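Local coordinates for propionate kinase (PDB 3KHY), which probably catalyses the reversible, magnesium-dependent transfer of phosphate from ATP to acetate, giving acetyl phosphate and ADP, as a homodimeric member of the acetokinase family, at residues A32-K41 against Y53-V62; T190-V198 against I207-S215. All blocks are in the same frame, centred on the assembly; numbering follows the deposited sequence.

Interaction 1 (A32-K41 against Y53-V62); sequences AENIATKNCK and YLENGSYKDV
I35 reaches from a type II turn (N34 to T37) onto Y59 and V62 in the first turn of helix 59-72, so the contact ties the connection between strands 25-33 and 41-45 to the start of the helix that follows this edge of the mixed sheet in the actin-like ATPase (ASKHA) fold. Backbone hydrogen bonds stitch the two loops. A36 N gives to G57 O (2.8 Å). N56 N meets T37 O from one face of its carbonyl plane while C40 N, closing the type I turn T37 to C40, comes from the other, so that oxygen holds two N-H groups. L54 N to C40 O is the straightest of the three cross-bonds, beside the antiparallel non-hydrogen-bonded pair K41 and Y53.

The apolar packing centres on I35. With CG2 anti to its backbone N, I35 sends that methyl against the start of the helix, 3.4 Å from Y59 N, and lays CD1 over one face of the Y59 ring, a CH-pi contact 4.0 Å from the centroid. I35 CG1 also touches V62 CG2, while the other V62 methyl, CG1, packs on A32 CB. Y59 in turn hydrogen-bonds through OH to G10 O and meets the F127 ring nearly parallel.

At the outer end K41 runs alongside Y53, its CB and CD against the CD1-CE1 side of the ring. Nearer the centre, C40, its SG anti to the backbone N (chi1 180°), brings CB to 3.2 Å from L54 O and sets SG near L54 O and G57 O, with V62 CG2 just beyond.

The helix start is fixed by a capping box: S58 OG accepts from D61 N at 2.8 Å, and S58 N returns a bond to D61 OD2, met from above the carboxylate plane at 2.8 Å.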
loop_
_atom_site.group_PDB
_atom_site.type_symbol
_atom_site.label_atom_id
_atom_site.label_comp_id
_atom_site.label_asym_id
_atom_site.label_seq_id
_atom_site.Cartn_x
_atom_site.Cartn_y
_atom_site.Cartn_z
ATOM N N ALA A 32 -15.142 -29.121 13.516
ATOM C CA ALA A 32 -14.344 -29.790 14.536
ATOM C C ALA A 32 -13.259 -28.818 14.993
ATOM O O ALA A 32 -12.628 -28.170 14.171
ATOM C CB ALA A 32 -13.723 -31.058 13.978
ATOM N N GLU A 33 -13.060 -28.719 16.302
ATOM C CA GLU A 33 -12.180 -27.717 16.904
ATOM C C GLU A 33 -11.283 -28.345 17.966
ATOM O O GLU A 33 -11.669 -29.331 18.604
ATOM C CB GLU A 33 -13.017 -26.635 17.587
ATOM C CG GLU A 33 -13.336 -25.436 16.738
ATOM C CD GLU A 33 -14.029 -24.345 17.532
ATOM O OE1 GLU A 33 -13.614 -23.171 17.427
ATOM O OE2 GLU A 33 -14.983 -24.666 18.270
ATOM N N ASN A 34 -10.105 -27.756 18.172
ATOM C CA ASN A 34 -9.178 -28.202 19.212
ATOM C C ASN A 34 -8.772 -29.669 19.055
ATOM O O ASN A 34 -8.618 -30.388 20.039
ATOM C CB ASN A 34 -9.786 -27.989 20.601
ATOM C CG ASN A 34 -10.503 -26.657 20.727
ATOM O OD1 ASN A 34 -10.003 -25.622 20.291
ATOM N ND2 ASN A 34 -11.685 -26.681 21.329
ATOM N N ILE A 35 -8.591 -30.104 17.812
ATOM C CA ILE A 35 -8.267 -31.500 17.528
ATOM C C ILE A 35 -6.994 -31.948 18.252
ATOM O O ILE A 35 -6.035 -31.188 18.362
ATOM C CB ILE A 35 -8.156 -31.744 16.006
ATOM C CG1 ILE A 35 -9.523 -31.534 15.345
ATOM C CG2 ILE A 35 -7.599 -33.142 15.704
ATOM C CD1 ILE A 35 -9.476 -31.488 13.835
ATOM N N ALA A 36 -7.012 -33.177 18.765
ATOM C CA ALA A 36 -5.871 -33.755 19.480
ATOM C C ALA A 36 -5.556 -33.053 20.804
ATOM O O ALA A 36 -4.438 -33.153 21.316
ATOM C CB ALA A 36 -4.636 -33.799 18.586
ATOM N N THR A 37 -6.541 -32.345 21.350
ATOM C CA THR A 37 -6.427 -31.748 22.682
ATOM C C THR A 37 -7.578 -32.224 23.570
ATOM O O THR A 37 -8.518 -32.860 23.090
ATOM C CB THR A 37 -6.443 -30.208 22.630
ATOM O OG1 THR A 37 -7.794 -29.742 22.530
ATOM C CG2 THR A 37 -5.636 -29.701 21.441
ATOM N N LYS A 38 -7.506 -31.912 24.861
ATOM C CA LYS A 38 -8.540 -32.331 25.802
ATOM C C LYS A 38 -9.904 -31.790 25.388
ATOM O O LYS A 38 -10.931 -32.419 25.634
ATOM C CB LYS A 38 -8.219 -31.852 27.222
ATOM C CG LYS A 38 -6.838 -32.230 27.734
ATOM C CD LYS A 38 -5.767 -31.261 27.241
ATOM C CE LYS A 38 -4.424 -31.538 27.901
ATOM N NZ LYS A 38 -3.387 -30.547 27.501
ATOM N N ASN A 39 -9.899 -30.622 24.754
ATOM C CA ASN A 39 -11.127 -29.909 24.431
ATOM C C ASN A 39 -11.614 -30.152 23.009
ATOM O O ASN A 39 -12.413 -29.382 22.472
ATOM C CB ASN A 39 -10.935 -28.416 24.675
ATOM C CG ASN A 39 -10.611 -28.112 26.114
ATOM O OD1 ASN A 39 -11.321 -28.543 27.022
ATOM N ND2 ASN A 39 -9.533 -27.374 26.337
ATOM N N CYS A 40 -11.126 -31.226 22.403
ATOM C CA CYS A 40 -11.566 -31.601 21.073
ATOM C C CYS A 40 -13.082 -31.782 21.058
ATOM O O CYS A 40 -13.646 -32.446 21.933
ATOM C CB CYS A 40 -10.877 -32.891 20.638
ATOM S SG CYS A 40 -11.355 -33.456 18.998
ATOM N N LYS A 41 -13.740 -31.187 20.068
ATOM C CA LYS A 41 -15.184 -31.328 19.907
ATOM C C LYS A 41 -15.616 -31.109 18.460
ATOM O O LYS A 41 -14.964 -30.390 17.708
ATOM C CB LYS A 41 -15.931 -30.344 20.807
ATOM C CG LYS A 41 -15.633 -28.900 20.473
ATOM C CD LYS A 41 -16.596 -27.954 21.161
ATOM C CE LYS A 41 -16.262 -26.516 20.802
ATOM N NZ LYS A 41 -17.207 -25.554 21.426
ATOM N N TYR A 53 -18.423 -34.024 22.130
ATOM C CA TYR A 53 -17.087 -33.896 22.683
ATOM C C TYR A 53 -16.318 -35.189 22.500
ATOM O O TYR A 53 -16.896 -36.272 22.538
ATOM C CB TYR A 53 -17.152 -33.495 24.154
ATOM C CG TYR A 53 -17.695 -32.100 24.341
ATOM C CD1 TYR A 53 -16.841 -31.009 24.426
ATOM C CD2 TYR A 53 -19.063 -31.867 24.396
ATOM C CE1 TYR A 53 -17.334 -29.724 24.582
ATOM C CE2 TYR A 53 -19.564 -30.587 24.551
ATOM C CZ TYR A 53 -18.695 -29.522 24.648
ATOM O OH TYR A 53 -19.188 -28.250 24.803
ATOM N N LEU A 54 -15.013 -35.063 22.286
ATOM C CA LEU A 54 -14.159 -36.218 22.063
ATOM C C LEU A 54 -12.775 -35.918 22.618
ATOM O O LEU A 54 -11.849 -35.636 21.854
ATOM C CB LEU A 54 -14.058 -36.517 20.565
ATOM C CG LEU A 54 -13.703 -37.952 20.187
ATOM C CD1 LEU A 54 -14.865 -38.870 20.530
ATOM C CD2 LEU A 54 -13.361 -38.058 18.712
ATOM N N GLU A 55 -12.645 -35.967 23.943
ATOM C CA GLU A 55 -11.386 -35.647 24.611
ATOM C C GLU A 55 -10.193 -36.312 23.940
ATOM O O GLU A 55 -10.127 -37.537 23.849
ATOM C CB GLU A 55 -11.426 -36.043 26.089
ATOM C CG GLU A 55 -12.249 -35.113 26.964
ATOM C CD GLU A 55 -11.994 -35.330 28.446
ATOM O OE1 GLU A 55 -11.160 -36.198 28.788
ATOM O OE2 GLU A 55 -12.624 -34.629 29.267
ATOM N N ASN A 56 -9.264 -35.484 23.471
ATOM C CA ASN A 56 -8.031 -35.950 22.849
ATOM C C ASN A 56 -8.240 -36.768 21.582
ATOM O O ASN A 56 -7.379 -37.557 21.204
ATOM C CB ASN A 56 -7.188 -36.740 23.854
ATOM C CG ASN A 56 -6.718 -35.887 25.016
ATOM O OD1 ASN A 56 -6.908 -36.243 26.178
ATOM N ND2 ASN A 56 -6.108 -34.749 24.705
ATOM N N GLY A 57 -9.381 -36.580 20.926
ATOM C CA GLY A 57 -9.633 -37.250 19.666
ATOM C C GLY A 57 -8.588 -36.877 18.625
ATOM O O GLY A 57 -8.198 -35.717 18.507
ATOM N N SER A 58 -8.118 -37.861 17.870
ATOM C CA SER A 58 -7.149 -37.587 16.817
ATOM C C SER A 58 -7.846 -36.948 15.625
ATOM O O SER A 58 -9.072 -36.978 15.518
ATOM C CB SER A 58 -6.449 -38.871 16.376
ATOM O OG SER A 58 -7.355 -39.751 15.731
ATOM N N TYR A 59 -7.055 -36.364 14.737
ATOM C CA TYR A 59 -7.573 -35.841 13.488
ATOM C C TYR A 59 -8.269 -36.983 12.759
ATOM O O TYR A 59 -9.297 -36.789 12.114
ATOM C CB TYR A 59 -6.419 -35.311 12.650
ATOM C CG TYR A 59 -6.736 -34.104 11.801
ATOM C CD1 TYR A 59 -6.315 -32.834 12.181
ATOM C CD2 TYR A 59 -7.431 -34.236 10.606
ATOM C CE1 TYR A 59 -6.585 -31.722 11.392
ATOM C CE2 TYR A 59 -7.707 -33.136 9.814
ATOM C CZ TYR A 59 -7.283 -31.882 10.210
ATOM O OH TYR A 59 -7.560 -30.791 9.410
ATOM N N LYS A 60 -7.708 -38.184 12.872
ATOM C CA LYS A 60 -8.334 -39.365 12.287
ATOM C C LYS A 60 -9.662 -39.695 12.977
ATOM O O LYS A 60 -10.632 -40.078 12.322
ATOM C CB LYS A 60 -7.399 -40.574 12.342
ATOM C CG LYS A 60 -7.964 -41.806 11.644
ATOM C CD LYS A 60 -7.161 -43.062 11.958
ATOM C CE LYS A 60 -7.816 -44.298 11.344
ATOM N NZ LYS A 60 -7.184 -45.572 11.798
ATOM N N ASP A 61 -9.697 -39.555 14.300
ATOM C CA ASP A 61 -10.931 -39.759 15.064
ATOM C C ASP A 61 -12.022 -38.788 14.608
ATOM O O ASP A 61 -13.192 -39.151 14.491
ATOM C CB ASP A 61 -10.677 -39.578 16.561
ATOM C CG ASP A 61 -9.767 -40.648 17.134
ATOM O OD1 ASP A 61 -9.673 -41.737 16.529
ATOM O OD2 ASP A 61 -9.148 -40.398 18.191
ATOM N N VAL A 62 -11.628 -37.545 14.365
ATOM C CA VAL A 62 -12.563 -36.548 13.862
ATOM C C VAL A 62 -13.190 -37.018 12.555
ATOM O O VAL A 62 -14.406 -36.990 12.393
ATOM C CB VAL A 62 -11.874 -35.199 13.648
ATOM C CG1 VAL A 62 -12.788 -34.251 12.887
ATOM C CG2 VAL A 62 -11.473 -34.606 14.985
#

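Interaction 2 (T190-V198 against I207-S215); sequences TQQKANVIV and ITAVVDGKS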
loop_
_atom_site.group_PDB
_atom_site.type_symbol
_atom_site.label_atom_id
_atom_site.label_comp_id
_atom_site.label_asym_id
_atom_site.label_seq_id
_atom_site.Cartn_x
_atom_site.Cartn_y
_atom_site.Cartn_z
ATOM N N THR A 190 -26.709 -6.618 -15.411
ATOM C CA THR A 190 -26.922 -6.511 -16.851
ATOM C C THR A 190 -26.815 -7.874 -17.523
ATOM O O THR A 190 -26.636 -8.898 -16.862
ATOM C CB THR A 190 -25.878 -5.587 -17.526
ATOM O OG1 THR A 190 -24.607 -6.254 -17.575
ATOM C CG2 THR A 190 -25.747 -4.254 -16.777
ATOM N N GLN A 191 -26.899 -7.866 -18.850
ATOM C CA GLN A 191 -26.768 -9.076 -19.652
ATOM C C GLN A 191 -25.347 -9.659 -19.626
ATOM O O GLN A 191 -25.168 -10.877 -19.707
ATOM C CB GLN A 191 -27.196 -8.782 -21.091
ATOM C CG GLN A 191 -27.067 -9.946 -22.056
ATOM C CD GLN A 191 -27.412 -9.548 -23.481
ATOM O OE1 GLN A 191 -27.857 -8.428 -23.733
ATOM N NE2 GLN A 191 -27.205 -10.463 -24.420
ATOM N N GLN A 192 -24.346 -8.789 -19.512
ATOM C CA GLN A 192 -22.940 -9.200 -19.561
ATOM C C GLN A 192 -22.421 -9.627 -18.186
ATOM O O GLN A 192 -23.151 -9.555 -17.196
ATOM C CB GLN A 192 -22.075 -8.054 -20.098
ATOM C CG GLN A 192 -22.383 -7.639 -21.539
ATOM C CD GLN A 192 -23.711 -6.911 -21.682
ATOM O OE1 GLN A 192 -24.584 -7.335 -22.445
ATOM N NE2 GLN A 192 -23.870 -5.811 -20.950
ATOM N N LYS A 193 -21.162 -10.066 -18.123
ATOM C CA LYS A 193 -20.522 -10.332 -16.832
ATOM C C LYS A 193 -20.356 -9.013 -16.076
ATOM O O LYS A 193 -20.450 -7.937 -16.666
ATOM C CB LYS A 193 -19.164 -11.021 -17.007
ATOM C CG LYS A 193 -19.243 -12.439 -17.572
ATOM C CD LYS A 193 -20.376 -13.221 -16.925
ATOM C CE LYS A 193 -20.502 -14.627 -17.507
ATOM N NZ LYS A 193 -21.830 -15.230 -17.174
ATOM N N ALA A 194 -20.098 -9.096 -14.779
ATOM C CA ALA A 194 -20.132 -7.912 -13.932
ATOM C C ALA A 194 -18.908 -7.009 -14.077
ATOM O O ALA A 194 -17.775 -7.479 -14.238
ATOM C CB ALA A 194 -20.333 -8.314 -12.471
ATOM N N ASN A 195 -19.154 -5.705 -14.039
ATOM C CA ASN A 195 -18.084 -4.731 -13.892
ATOM C C ASN A 195 -18.286 -4.092 -12.535
ATOM O O ASN A 195 -19.009 -3.097 -12.395
ATOM C CB ASN A 195 -18.139 -3.683 -14.997
ATOM C CG ASN A 195 -17.879 -4.279 -16.367
ATOM O OD1 ASN A 195 -16.823 -4.854 -16.619
ATOM N ND2 ASN A 195 -18.853 -4.155 -17.253
ATOM N N VAL A 196 -17.674 -4.691 -11.526
ATOM C CA VAL A 196 -18.001 -4.331 -10.156
ATOM C C VAL A 196 -16.761 -4.243 -9.292
ATOM O O VAL A 196 -15.715 -4.824 -9.599
ATOM C CB VAL A 196 -18.997 -5.326 -9.514
ATOM C CG1 VAL A 196 -20.378 -5.213 -10.164
ATOM C CG2 VAL A 196 -18.473 -6.773 -9.574
ATOM N N ILE A 197 -16.883 -3.477 -8.224
ATOM C CA ILE A 197 -15.893 -3.475 -7.161
ATOM C C ILE A 197 -16.547 -4.205 -6.004
ATOM O O ILE A 197 -17.644 -3.847 -5.591
ATOM C CB ILE A 197 -15.542 -2.049 -6.747
ATOM C CG1 ILE A 197 -14.851 -1.336 -7.911
ATOM C CG2 ILE A 197 -14.658 -2.055 -5.483
ATOM C CD1 ILE A 197 -14.748 0.186 -7.738
ATOM N N VAL A 198 -15.890 -5.253 -5.515
ATOM C CA VAL A 198 -16.444 -6.073 -4.446
ATOM C C VAL A 198 -15.628 -5.871 -3.171
ATOM O O VAL A 198 -14.415 -6.102 -3.148
ATOM C CB VAL A 198 -16.461 -7.577 -4.821
ATOM C CG1 VAL A 198 -17.015 -8.427 -3.659
ATOM C CG2 VAL A 198 -17.290 -7.813 -6.106
ATOM N N ILE A 207 -10.675 -6.153 -1.015
ATOM C CA ILE A 207 -11.501 -5.512 -2.026
ATOM C C ILE A 207 -10.924 -5.810 -3.414
ATOM O O ILE A 207 -9.710 -5.884 -3.596
ATOM C CB ILE A 207 -11.623 -4.003 -1.739
ATOM C CG1 ILE A 207 -12.516 -3.322 -2.778
ATOM C CG2 ILE A 207 -10.230 -3.325 -1.675
ATOM C CD1 ILE A 207 -12.871 -1.911 -2.355
ATOM N N THR A 208 -11.796 -6.034 -4.383
ATOM C CA THR A 208 -11.345 -6.494 -5.688
ATOM C C THR A 208 -12.017 -5.716 -6.798
ATOM O O THR A 208 -13.212 -5.427 -6.719
ATOM C CB THR A 208 -11.645 -7.985 -5.862
ATOM O OG1 THR A 208 -10.889 -8.726 -4.891
ATOM C CG2 THR A 208 -11.284 -8.464 -7.273
ATOM N N ALA A 209 -11.239 -5.369 -7.823
ATOM C CA ALA A 209 -11.790 -4.764 -9.027
ATOM C C ALA A 209 -12.030 -5.865 -10.057
ATOM O O ALA A 209 -11.090 -6.516 -10.516
ATOM C CB ALA A 209 -10.823 -3.701 -9.595
ATOM N N VAL A 210 -13.290 -6.052 -10.417
ATOM C CA VAL A 210 -13.698 -7.095 -11.356
ATOM C C VAL A 210 -14.183 -6.463 -12.663
ATOM O O VAL A 210 -15.155 -5.705 -12.680
ATOM C CB VAL A 210 -14.797 -7.969 -10.752
ATOM C CG1 VAL A 210 -15.324 -8.978 -11.784
ATOM C CG2 VAL A 210 -14.269 -8.691 -9.500
ATOM N N VAL A 211 -13.485 -6.756 -13.754
ATOM C CA VAL A 211 -13.827 -6.195 -15.059
ATOM C C VAL A 211 -14.252 -7.330 -15.983
ATOM O O VAL A 211 -13.541 -8.324 -16.126
ATOM C CB VAL A 211 -12.637 -5.425 -15.666
ATOM C CG1 VAL A 211 -12.982 -4.908 -17.052
ATOM C CG2 VAL A 211 -12.243 -4.259 -14.744
ATOM N N ASP A 212 -15.429 -7.189 -16.570
ATOM C CA ASP A 212 -16.026 -8.255 -17.382
ATOM C C ASP A 212 -15.891 -9.628 -16.712
ATOM O O ASP A 212 -15.560 -10.620 -17.367
ATOM C CB ASP A 212 -15.417 -8.295 -18.790
ATOM C CG ASP A 212 -16.325 -9.008 -19.798
ATOM O OD1 ASP A 212 -17.560 -8.974 -19.610
ATOM O OD2 ASP A 212 -15.814 -9.589 -20.778
ATOM N N GLY A 213 -16.140 -9.676 -15.404
ATOM C CA GLY A 213 -16.147 -10.932 -14.680
ATOM C C GLY A 213 -14.795 -11.422 -14.186
ATOM O O GLY A 213 -14.741 -12.422 -13.469
ATOM N N LYS A 214 -13.713 -10.737 -14.560
ATOM C CA LYS A 214 -12.362 -11.146 -14.171
ATOM C C LYS A 214 -11.665 -10.167 -13.210
ATOM O O LYS A 214 -11.738 -8.955 -13.384
ATOM C CB LYS A 214 -11.492 -11.327 -15.410
ATOM C CG LYS A 214 -11.987 -12.427 -16.352
ATOM C CD LYS A 214 -11.113 -12.502 -17.601
ATOM C CE LYS A 214 -11.556 -13.653 -18.495
ATOM N NZ LYS A 214 -10.426 -14.160 -19.336
ATOM N N SER A 215 -10.987 -10.710 -12.202
ATOM C CA SER A 215 -10.200 -9.900 -11.273
ATOM C C SER A 215 -9.062 -9.189 -12.025
ATOM O O SER A 215 -8.326 -9.817 -12.785
ATOM C CB SER A 215 -9.624 -10.781 -10.153
ATOM O OG SER A 215 -8.755 -10.022 -9.314
HETATM O O HOH W 1 -19.721 -10.378 -20.547
HETATM O O HOH W 2 -19.034 -6.602 -19.167
#
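V196 and V210 face each other as an antiparallel hydrogen-bonded pair in the beta hairpin of strands 196-201 and 205-211, part of the five-stranded mixed sheet. V210 N gives to V196 O (2.8 Å) and V196 N to V210 O. Two residues on, V198 and T208 repeat the reciprocal pair of bonds. Between them I197 and A209 form a non-hydrogen-bonded pair, with I197 CA placing a CA-H...O contact on T208 O. On the I197 side, CG2 meets I207 CD1 at 3.6 Å as the two isoleucines pass at a slant; on the other, V196 CG2 packs beside V210 CB.

Where strand 205-211 turns back toward 214-218 through a type I' turn, residues 193-195 run alongside the turn. A194 O takes G213 N at 3.0 Å, while N195 bends its amide in with CG beside the backbone N (chi1 -65°), and OD1 receives D212 N in a bond of 168° tilted from the amide plane. K193 CB rests against the D212-G213 peptide.

Further out, helix 175-188 lies over the V198 and T208 side, with H178 touching both, while Y307 of helix 287-307 packs on I197 and A209. T208 OG1 is hydrogen-bonded to T218 OG1, and its side chain is about 6 Å from that of H174, a predicted transition-state stabiliser. Two waters bridge the segments at the turn: one joins K193 N to D212 OD1; a second gives hydrogens to K193 O and D212 OD1 and accepts from N195 ND2 at 3.1 Å.

Interactions 1 and 2 lie on opposite sides of the chain's centre, their own centres about 42 Å apart and their nearest atoms about 25 Å apart, without touching. They follow in series along the chain: 32-41 and 53-62 are complete well before 190-198 begins. Each adjoins a different mixed sheet, the first at the edge where strands 41-45 and 49-53 end the eight-stranded one, the second among strands 196-201, 205-211 and 214-218 of the five-stranded one. Two separate sheets fit the two-lobed plan of the Actin_ATPase clan, in which nucleotide and substrate typically bind in the cleft between the lobes, as is probably the case here.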